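Local coordinates for protein short chain dehydrogenase/reductase (Acinetobacter baumannii, PDB 4IUY) that probably catalyses NAD(P)-dependent oxidation or reduction, as a member of the short-chain dehydrogenase/reductase family, at residues Y124-L137 against G174-L188. Numbering follows the deposited sequence.
Sequences YNDEDWDKIVDTNL and GVSPYCASKAGLRHL
Two long helices flanking the Rossmann-type sheet, 126-153 and 176-196, meet here through N136, S181 and L137, the second bearing the sequence YCASK, a match to the family's YxxxK motif. The axes of 126-137 and 176-188 run nearly parallel, 8.8 Å apart at closest approach and inclined by 23°. At the N-terminal end Y124 lies against P177: CD of the proline sits over the middle of the phenol face, 3.5 Å from the ring centroid, a CH-pi contact. The Y124 hydroxyl donates to G174 O (2.7 Å), which lies at the ring edge, and also accepts from a water, so the loop before the second helix is tied to the loop before the first. Behind this, I132 CG2 and W129 CE3 bear on P177 CB, the methyl at 3.8 Å, extending an apolar patch. Midway, S181 enters the hole formed by I132, V133, N136 and L137. With OG turned between backbone N and carbonyl carbon (chi1 67°), its hydroxyl donates back to Y178 O and accepts from N136 ND2 (3.3 Å), close to the amide plane; ND2 also donates to V115 O outside the helices, so two acceptors fix the amide's rotation. That amide stands almost perpendicular to the Y178 ring, with ND2 3.5 Å from CD1. L137 fills the hole among S181, G184, L185 and L188; CD1 reaches L185 N at 3.4 Å, while CD2 lies where a side chain on G184 would stand. A water 2.8 Å from N136 O also accepts from K182 NZ. This N136-water-K182 link beside Y178 is consistent with the Asn, Tyr and Lys of the classical short-chain dehydrogenase tetrad, whose serine lies outside these segments and is not S181; in that family such a water belongs to the proposed proton relay.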
ATOM      1  N   TYR D 124     -12.914  13.848  20.513  1.00 50.72           N
ATOM      2  CA  TYR D 124     -13.996  13.219  19.763  1.00 53.48           C
ATOM      3  C   TYR D 124     -14.831  12.295  20.668  1.00 55.44           C
ATOM      4  O   TYR D 124     -14.276  11.454  21.382  1.00 52.56           O
ATOM      5  CB  TYR D 124     -13.425  12.411  18.597  1.00 47.66           C
ATOM      6  CG  TYR D 124     -13.188  13.176  17.333  1.00 64.64           C
ATOM      7  CD1 TYR D 124     -14.267  13.629  16.566  1.00 46.35           C
ATOM      8  CD2 TYR D 124     -11.888  13.429  16.880  1.00 45.87           C
ATOM      9  CE1 TYR D 124     -14.067  14.321  15.392  1.00 48.10           C
ATOM     10  CE2 TYR D 124     -11.673  14.124  15.702  1.00 45.02           C
ATOM     11  CZ  TYR D 124     -12.773  14.568  14.959  1.00 49.72           C
ATOM     12  OH  TYR D 124     -12.600  15.266  13.790  1.00 46.84           O
ATOM     13  N   ASN D 125     -16.156  12.431  20.627  1.00 56.53           N
ATOM     14  CA  ASN D 125     -17.018  11.542  21.412  1.00 59.95           C
ATOM     15  C   ASN D 125     -17.801  10.511  20.584  1.00 58.57           C
ATOM     16  O   ASN D 125     -17.724  10.492  19.339  1.00 51.86           O
ATOM     17  CB  ASN D 125     -17.966  12.329  22.320  1.00 54.54           C
ATOM     18  CG  ASN D 125     -18.892  13.258  21.550  1.00 56.82           C
ATOM     19  OD1 ASN D 125     -19.510  12.873  20.556  1.00 54.39           O
ATOM     20  ND2 ASN D 125     -18.985  14.503  22.010  1.00 61.62           N
ATOM     21  N   ASP D 126     -18.557   9.671  21.296  1.00 52.30           N
ATOM     22  CA  ASP D 126     -19.329   8.593  20.691  1.00 51.66           C
ATOM     23  C   ASP D 126     -20.322   9.148  19.661  1.00 51.19           C
ATOM     24  O   ASP D 126     -20.563   8.528  18.620  1.00 57.54           O
ATOM     25  CB  ASP D 126     -20.091   7.774  21.755  1.00 58.05           C
ATOM     26  CG  ASP D 126     -19.178   6.909  22.640  1.00 60.06           C
ATOM     27  OD1 ASP D 126     -18.053   6.565  22.235  1.00 55.26           O
ATOM     28  OD2 ASP D 126     -19.617   6.527  23.747  1.00 72.60           O
ATOM     29  N   GLU D 127     -20.881  10.322  19.946  1.00 52.35           N
ATOM     30  CA  GLU D 127     -21.848  10.942  19.041  1.00 53.60           C
ATOM     31  C   GLU D 127     -21.153  11.416  17.763  1.00 55.50           C
ATOM     32  O   GLU D 127     -21.659  11.189  16.649  1.00 49.21           O
ATOM     33  CB  GLU D 127     -22.604  12.086  19.728  1.00 56.87           C
ATOM     34  CG  GLU D 127     -23.482  11.640  20.917  1.00 74.93           C
ATOM     35  CD  GLU D 127     -22.658  11.213  22.154  1.00 87.91           C
ATOM     36  OE1 GLU D 127     -21.775  11.990  22.596  1.00 87.15           O
ATOM     37  OE2 GLU D 127     -22.867  10.084  22.664  1.00 88.59           O
ATOM     38  N   ASP D 128     -19.987  12.045  17.928  1.00 54.58           N
ATOM     39  CA  ASP D 128     -19.156  12.445  16.796  1.00 48.27           C
ATOM     40  C   ASP D 128     -18.789  11.224  15.972  1.00 52.79           C
ATOM     41  O   ASP D 128     -18.892  11.241  14.744  1.00 53.10           O
ATOM     42  CB  ASP D 128     -17.863  13.098  17.252  1.00 48.40           C
ATOM     43  CG  ASP D 128     -18.070  14.371  18.015  1.00 53.85           C
ATOM     44  OD1 ASP D 128     -19.007  15.131  17.678  1.00 59.66           O
ATOM     45  OD2 ASP D 128     -17.259  14.619  18.948  1.00 58.30           O
ATOM     46  N   TRP D 129     -18.342  10.165  16.651  1.00 48.80           N
ATOM     47  CA  TRP D 129     -17.939   8.951  15.951  1.00 45.31           C
ATOM     48  C   TRP D 129     -19.068   8.367  15.118  1.00 49.01           C
ATOM     49  O   TRP D 129     -18.880   8.093  13.930  1.00 43.63           O
ATOM     50  CB  TRP D 129     -17.417   7.913  16.933  1.00 46.06           C
ATOM     51  CG  TRP D 129     -17.070   6.595  16.299  1.00 44.69           C
ATOM     52  CD1 TRP D 129     -17.916   5.549  16.057  1.00 44.81           C
ATOM     53  CD2 TRP D 129     -15.786   6.193  15.816  1.00 49.31           C
ATOM     54  NE1 TRP D 129     -17.232   4.511  15.468  1.00 48.51           N
ATOM     55  CE2 TRP D 129     -15.923   4.882  15.304  1.00 46.12           C
ATOM     56  CE3 TRP D 129     -14.530   6.807  15.780  1.00 46.93           C
ATOM     57  CZ2 TRP D 129     -14.860   4.185  14.762  1.00 44.88           C
ATOM     58  CZ3 TRP D 129     -13.471   6.107  15.243  1.00 50.55           C
ATOM     59  CH2 TRP D 129     -13.645   4.814  14.732  1.00 43.92           C
ATOM     60  N   ASP D 130     -20.222   8.142  15.748  1.00 46.32           N
ATOM     61  CA  ASP D 130     -21.384   7.593  15.042  1.00 48.64           C
ATOM     62  C   ASP D 130     -21.769   8.449  13.845  1.00 47.36           C
ATOM     63  O   ASP D 130     -22.005   7.922  12.772  1.00 53.09           O
ATOM     64  CB  ASP D 130     -22.585   7.393  15.966  1.00 48.18           C
ATOM     65  CG  ASP D 130     -22.348   6.303  17.018  1.00 57.63           C
ATOM     66  OD1 ASP D 130     -21.403   5.478  16.869  1.00 53.65           O
ATOM     67  OD2 ASP D 130     -23.120   6.261  18.003  1.00 60.27           O
ATOM     68  N   LYS D 131     -21.809   9.768  14.013  1.00 46.20           N
ATOM     69  CA  LYS D 131     -22.161  10.632  12.890  1.00 45.43           C
ATOM     70  C   LYS D 131     -21.216  10.475  11.704  1.00 47.23           C
ATOM     71  O   LYS D 131     -21.648  10.261  10.583  1.00 53.82           O
ATOM     72  CB  LYS D 131     -22.191  12.100  13.316  1.00 49.64           C
ATOM     73  CG  LYS D 131     -22.565  13.033  12.175  1.00 59.68           C
ATOM     74  CD  LYS D 131     -22.863  14.433  12.648  1.00 73.18           C
ATOM     75  CE  LYS D 131     -21.639  15.055  13.310  1.00 89.64           C
ATOM     76  NZ  LYS D 131     -20.551  15.433  12.339  1.00 96.50           N
ATOM     77  N   ILE D 132     -19.918  10.576  11.966  1.00 46.83           N
ATOM     78  CA  ILE D 132     -18.898  10.566  10.922  1.00 45.21           C
ATOM     79  C   ILE D 132     -18.750   9.192  10.257  1.00 45.67           C
ATOM     80  O   ILE D 132     -18.703   9.087   9.036  1.00 44.98           O
ATOM     81  CB  ILE D 132     -17.566  11.061  11.485  1.00 46.27           C
ATOM     82  CG1 ILE D 132     -17.688  12.538  11.812  1.00 45.16           C
ATOM     83  CG2 ILE D 132     -16.399  10.792  10.510  1.00 40.14           C
ATOM     84  CD1 ILE D 132     -16.609  13.032  12.721  1.00 43.07           C
ATOM     85  N   VAL D 133     -18.681   8.143  11.066  1.00 41.00           N
ATOM     86  CA  VAL D 133     -18.477   6.806  10.539  1.00 44.54           C
ATOM     87  C   VAL D 133     -19.732   6.235   9.860  1.00 51.40           C
ATOM     88  O   VAL D 133     -19.623   5.630   8.775  1.00 46.56           O
ATOM     89  CB  VAL D 133     -17.911   5.852  11.624  1.00 55.12           C
ATOM     90  CG1 VAL D 133     -17.720   4.470  11.052  1.00 40.20           C
ATOM     91  CG2 VAL D 133     -16.558   6.382  12.143  1.00 40.53           C
ATOM     92  N   ASP D 134     -20.917   6.468  10.448  1.00 41.71           N
ATOM     93  CA  ASP D 134     -22.167   5.997   9.827  1.00 42.95           C
ATOM     94  C   ASP D 134     -22.442   6.667   8.503  1.00 42.90           C
ATOM     95  O   ASP D 134     -22.844   6.004   7.549  1.00 41.80           O
ATOM     96  CB  ASP D 134     -23.379   6.173  10.742  1.00 48.49           C
ATOM     97  CG  ASP D 134     -23.316   5.273  11.945  1.00 59.20           C
ATOM     98  OD1 ASP D 134     -22.384   4.440  12.001  1.00 65.55           O
ATOM     99  OD2 ASP D 134     -24.189   5.396  12.820  1.00 63.51           O
ATOM    100  N   THR D 135     -22.219   7.976   8.450  1.00 41.24           N
ATOM    101  CA  THR D 135     -22.372   8.741   7.227  1.00 40.62           C
ATOM    102  C   THR D 135     -21.304   8.395   6.174  1.00 50.06           C
ATOM    103  O   THR D 135     -21.622   8.242   4.996  1.00 44.37           O
ATOM    104  CB  THR D 135     -22.306  10.252   7.501  1.00 47.43           C
ATOM    105  OG1 THR D 135     -23.454  10.654   8.258  1.00 59.58           O
ATOM    106  CG2 THR D 135     -22.260  11.043   6.180  1.00 53.90           C
ATOM    107  N   ASN D 136     -20.047   8.259   6.598  1.00 42.88           N
ATOM    108  CA  ASN D 136     -18.959   8.072   5.635  1.00 45.29           C
ATOM    109  C   ASN D 136     -18.757   6.653   5.165  1.00 41.72           C
ATOM    110  O   ASN D 136     -18.240   6.437   4.061  1.00 41.34           O
ATOM    111  CB  ASN D 136     -17.628   8.613   6.178  1.00 48.22           C
ATOM    112  CG  ASN D 136     -17.615  10.128   6.330  1.00 54.35           C
ATOM    113  OD1 ASN D 136     -18.351  10.827   5.665  1.00 69.96           O
ATOM    114  ND2 ASN D 136     -16.774  10.632   7.215  1.00 57.56           N
ATOM    115  N   LEU D 137     -19.186   5.688   5.975  1.00 41.37           N
ATOM    116  CA  LEU D 137     -18.887   4.278   5.697  1.00 40.27           C
ATOM    117  C   LEU D 137     -20.151   3.401   5.715  1.00 46.80           C
ATOM    118  O   LEU D 137     -20.426   2.664   4.768  1.00 39.41           O
ATOM    119  CB  LEU D 137     -17.855   3.738   6.679  1.00 37.50           C
ATOM    120  CG  LEU D 137     -17.529   2.243   6.625  1.00 46.23           C
ATOM    121  CD1 LEU D 137     -16.990   1.800   5.242  1.00 36.72           C
ATOM    122  CD2 LEU D 137     -16.544   1.881   7.719  1.00 41.98           C
ATOM    123  N   GLY D 174      -6.571  15.991  13.701  1.00 56.55           N
ATOM    124  CA  GLY D 174      -7.889  16.458  14.085  1.00 44.77           C
ATOM    125  C   GLY D 174      -9.021  15.805  13.302  1.00 43.56           C
ATOM    126  O   GLY D 174     -10.143  16.289  13.328  1.00 44.02           O
ATOM    127  N   VAL D 175      -8.726  14.723  12.580  1.00 42.14           N
ATOM    128  CA  VAL D 175      -9.725  14.104  11.697  1.00 44.39           C
ATOM    129  C   VAL D 175      -9.733  12.576  11.802  1.00 44.27           C
ATOM    130  O   VAL D 175     -10.009  11.872  10.825  1.00 49.46           O
ATOM    131  CB  VAL D 175      -9.495  14.536  10.234  1.00 51.08           C
ATOM    132  CG1 VAL D 175      -9.834  16.012  10.061  1.00 41.09           C
ATOM    133  CG2 VAL D 175      -8.023  14.272   9.814  1.00 40.82           C
ATOM    134  N   SER D 176      -9.436  12.067  12.991  0.85 41.58           N
ATOM    135  CA  SER D 176      -9.317  10.616  13.178  0.85 43.51           C
ATOM    136  C   SER D 176     -10.541   9.764  12.743  0.85 39.84           C
ATOM    137  O   SER D 176     -10.371   8.760  12.044  0.85 40.26           O
ATOM    138  CB  SER D 176      -8.825  10.276  14.598  0.85 43.44           C
ATOM    139  OG  SER D 176      -9.366  11.163  15.559  0.85 47.96           O
ATOM    140  N   PRO D 177     -11.769  10.153  13.140  1.00 43.30           N
ATOM    141  CA  PRO D 177     -12.886   9.299  12.691  1.00 43.51           C
ATOM    142  C   PRO D 177     -13.064   9.319  11.171  1.00 41.50           C
ATOM    143  O   PRO D 177     -13.351   8.274  10.579  1.00 40.61           O
ATOM    144  CB  PRO D 177     -14.118   9.918  13.387  1.00 44.30           C
ATOM    145  CG  PRO D 177     -13.548  10.707  14.555  1.00 48.07           C
ATOM    146  CD  PRO D 177     -12.237  11.236  14.031  1.00 48.84           C
ATOM    147  N   TYR D 178     -12.834  10.474  10.553  1.00 39.37           N
ATOM    148  CA  TYR D 178     -12.911  10.607   9.098  1.00 37.90           C
ATOM    149  C   TYR D 178     -11.879   9.687   8.406  1.00 38.01           C
ATOM    150  O   TYR D 178     -12.225   8.971   7.467  1.00 42.98           O
ATOM    151  CB  TYR D 178     -12.693  12.066   8.720  1.00 38.20           C
ATOM    152  CG  TYR D 178     -12.820  12.405   7.261  1.00 49.96           C
ATOM    153  CD1 TYR D 178     -14.049  12.802   6.728  1.00 40.26           C
ATOM    154  CD2 TYR D 178     -11.701  12.389   6.415  1.00 43.93           C
ATOM    155  CE1 TYR D 178     -14.170  13.147   5.414  1.00 37.07           C
ATOM    156  CE2 TYR D 178     -11.819  12.736   5.090  1.00 37.77           C
ATOM    157  CZ  TYR D 178     -13.063  13.127   4.599  1.00 39.42           C
ATOM    158  OH  TYR D 178     -13.211  13.489   3.283  1.00 43.50           O
ATOM    159  N   CYS D 179     -10.626   9.729   8.860  1.00 37.01           N
ATOM    160  CA  CYS D 179      -9.571   8.844   8.330  1.00 39.90           C
ATOM    161  C   CYS D 179      -9.930   7.374   8.481  1.00 38.22           C
ATOM    162  O   CYS D 179      -9.744   6.594   7.549  1.00 39.99           O
ATOM    163  CB  CYS D 179      -8.219   9.101   9.019  1.00 38.60           C
ATOM    164  SG  CYS D 179      -7.479  10.684   8.511  1.00 42.83           S
ATOM    165  N   ALA D 180     -10.425   6.989   9.657  1.00 36.79           N
ATOM    166  CA  ALA D 180     -10.790   5.587   9.862  1.00 50.82           C
ATOM    167  C   ALA D 180     -11.903   5.163   8.878  1.00 52.07           C
ATOM    168  O   ALA D 180     -11.837   4.087   8.269  1.00 40.93           O
ATOM    169  CB  ALA D 180     -11.202   5.337  11.311  1.00 37.86           C
ATOM    170  N   SER D 181     -12.917   6.019   8.724  1.00 48.11           N
ATOM    171  CA  SER D 181     -14.068   5.692   7.899  1.00 40.38           C
ATOM    172  C   SER D 181     -13.686   5.615   6.420  1.00 44.85           C
ATOM    173  O   SER D 181     -14.122   4.699   5.704  1.00 44.24           O
ATOM    174  CB  SER D 181     -15.216   6.686   8.158  1.00 41.63           C
ATOM    175  OG  SER D 181     -14.885   7.996   7.716  1.00 49.34           O
ATOM    176  N   LYS D 182     -12.851   6.552   5.973  1.00 35.17           N
ATOM    177  CA  LYS D 182     -12.396   6.557   4.580  1.00 36.01           C
ATOM    178  C   LYS D 182     -11.523   5.341   4.216  1.00 39.50           C
ATOM    179  O   LYS D 182     -11.688   4.758   3.140  1.00 39.79           O
ATOM    180  CB  LYS D 182     -11.646   7.852   4.255  1.00 34.35           C
ATOM    181  CG  LYS D 182     -12.539   9.090   4.235  1.00 34.75           C
ATOM    182  CD  LYS D 182     -13.739   8.952   3.325  1.00 34.62           C
ATOM    183  CE  LYS D 182     -14.479  10.276   3.183  1.00 35.07           C
ATOM    184  NZ  LYS D 182     -15.536  10.261   2.086  1.00 34.97           N
ATOM    185  N   ALA D 183     -10.598   4.962   5.094  1.00 34.26           N
ATOM    186  CA  ALA D 183      -9.830   3.728   4.881  1.00 42.69           C
ATOM    187  C   ALA D 183     -10.787   2.530   4.874  1.00 44.87           C
ATOM    188  O   ALA D 183     -10.595   1.572   4.120  1.00 44.47           O
ATOM    189  CB  ALA D 183      -8.780   3.532   5.964  1.00 34.42           C
ATOM    190  N   GLY D 184     -11.788   2.562   5.746  1.00 34.90           N
ATOM    191  CA  GLY D 184     -12.781   1.503   5.751  1.00 36.63           C
ATOM    192  C   GLY D 184     -13.503   1.408   4.414  1.00 36.19           C
ATOM    193  O   GLY D 184     -13.723   0.318   3.897  1.00 38.52           O
ATOM    194  N   LEU D 185     -13.920   2.558   3.886  1.00 34.79           N
ATOM    195  CA  LEU D 185     -14.639   2.604   2.627  1.00 40.43           C
ATOM    196  C   LEU D 185     -13.739   2.172   1.470  1.00 42.22           C
ATOM    197  O   LEU D 185     -14.174   1.422   0.580  1.00 36.03           O
ATOM    198  CB  LEU D 185     -15.210   3.997   2.382  1.00 34.53           C
ATOM    199  CG  LEU D 185     -16.039   4.186   1.112  1.00 42.86           C
ATOM    200  CD1 LEU D 185     -17.204   3.226   1.053  1.00 35.10           C
ATOM    201  CD2 LEU D 185     -16.487   5.646   0.925  1.00 34.48           C
ATOM    202  N   ARG D 186     -12.473   2.582   1.524  1.00 35.28           N
ATOM    203  CA  ARG D 186     -11.512   2.196   0.489  1.00 36.07           C
ATOM    204  C   ARG D 186     -11.386   0.679   0.390  1.00 37.82           C
ATOM    205  O   ARG D 186     -11.448   0.112  -0.699  1.00 36.18           O
ATOM    206  CB  ARG D 186     -10.128   2.805   0.740  1.00 37.43           C
ATOM    207  CG  ARG D 186      -9.122   2.471  -0.358  1.00 33.02           C
ATOM    208  CD  ARG D 186      -7.709   2.947   0.006  1.00 46.57           C
ATOM    209  NE  ARG D 186      -6.893   3.025  -1.200  1.00 46.97           N
ATOM    210  CZ  ARG D 186      -6.224   2.002  -1.725  1.00 46.33           C
ATOM    211  NH1 ARG D 186      -6.253   0.801  -1.139  1.00 42.20           N
ATOM    212  NH2 ARG D 186      -5.527   2.180  -2.844  1.00 39.00           N
ATOM    213  N   HIS D 187     -11.224   0.007   1.517  1.00 34.13           N
ATOM    214  CA  HIS D 187     -11.067  -1.436   1.436  1.00 38.07           C
ATOM    215  C   HIS D 187     -12.383  -2.140   1.070  1.00 35.18           C
ATOM    216  O   HIS D 187     -12.367  -3.185   0.401  1.00 40.28           O
ATOM    217  CB  HIS D 187     -10.498  -2.007   2.732  1.00 35.55           C
ATOM    218  CG  HIS D 187      -9.995  -3.408   2.605  1.00 35.52           C
ATOM    219  ND1 HIS D 187      -9.340  -3.858   1.477  1.00 38.60           N
ATOM    220  CD2 HIS D 187      -9.993  -4.443   3.480  1.00 37.24           C
ATOM    221  CE1 HIS D 187      -8.984  -5.121   1.650  1.00 40.62           C
ATOM    222  NE2 HIS D 187      -9.353  -5.496   2.863  1.00 37.79           N
ATOM    223  N   LEU D 188     -13.503  -1.561   1.505  1.00 35.31           N
ATOM    224  CA  LEU D 188     -14.826  -2.092   1.190  1.00 35.97           C
ATOM    225  C   LEU D 188     -15.064  -2.018  -0.313  1.00 42.76           C
ATOM    226  O   LEU D 188     -15.657  -2.916  -0.898  1.00 42.15           O
ATOM    227  CB  LEU D 188     -15.924  -1.336   1.948  1.00 36.22           C
ATOM    228  CG  LEU D 188     -17.354  -1.895   1.790  1.00 44.09           C
ATOM    229  CD1 LEU D 188     -17.390  -3.345   2.244  1.00 41.78           C
ATOM    230  CD2 LEU D 188     -18.378  -1.086   2.555  1.00 37.48           C
TER
HETATM  231  O   HOH W   1     -13.196  13.629  11.502  1.00 40.44           O
HETATM  232  O   HOH W   2     -17.775   8.571   2.336  1.00 43.46           O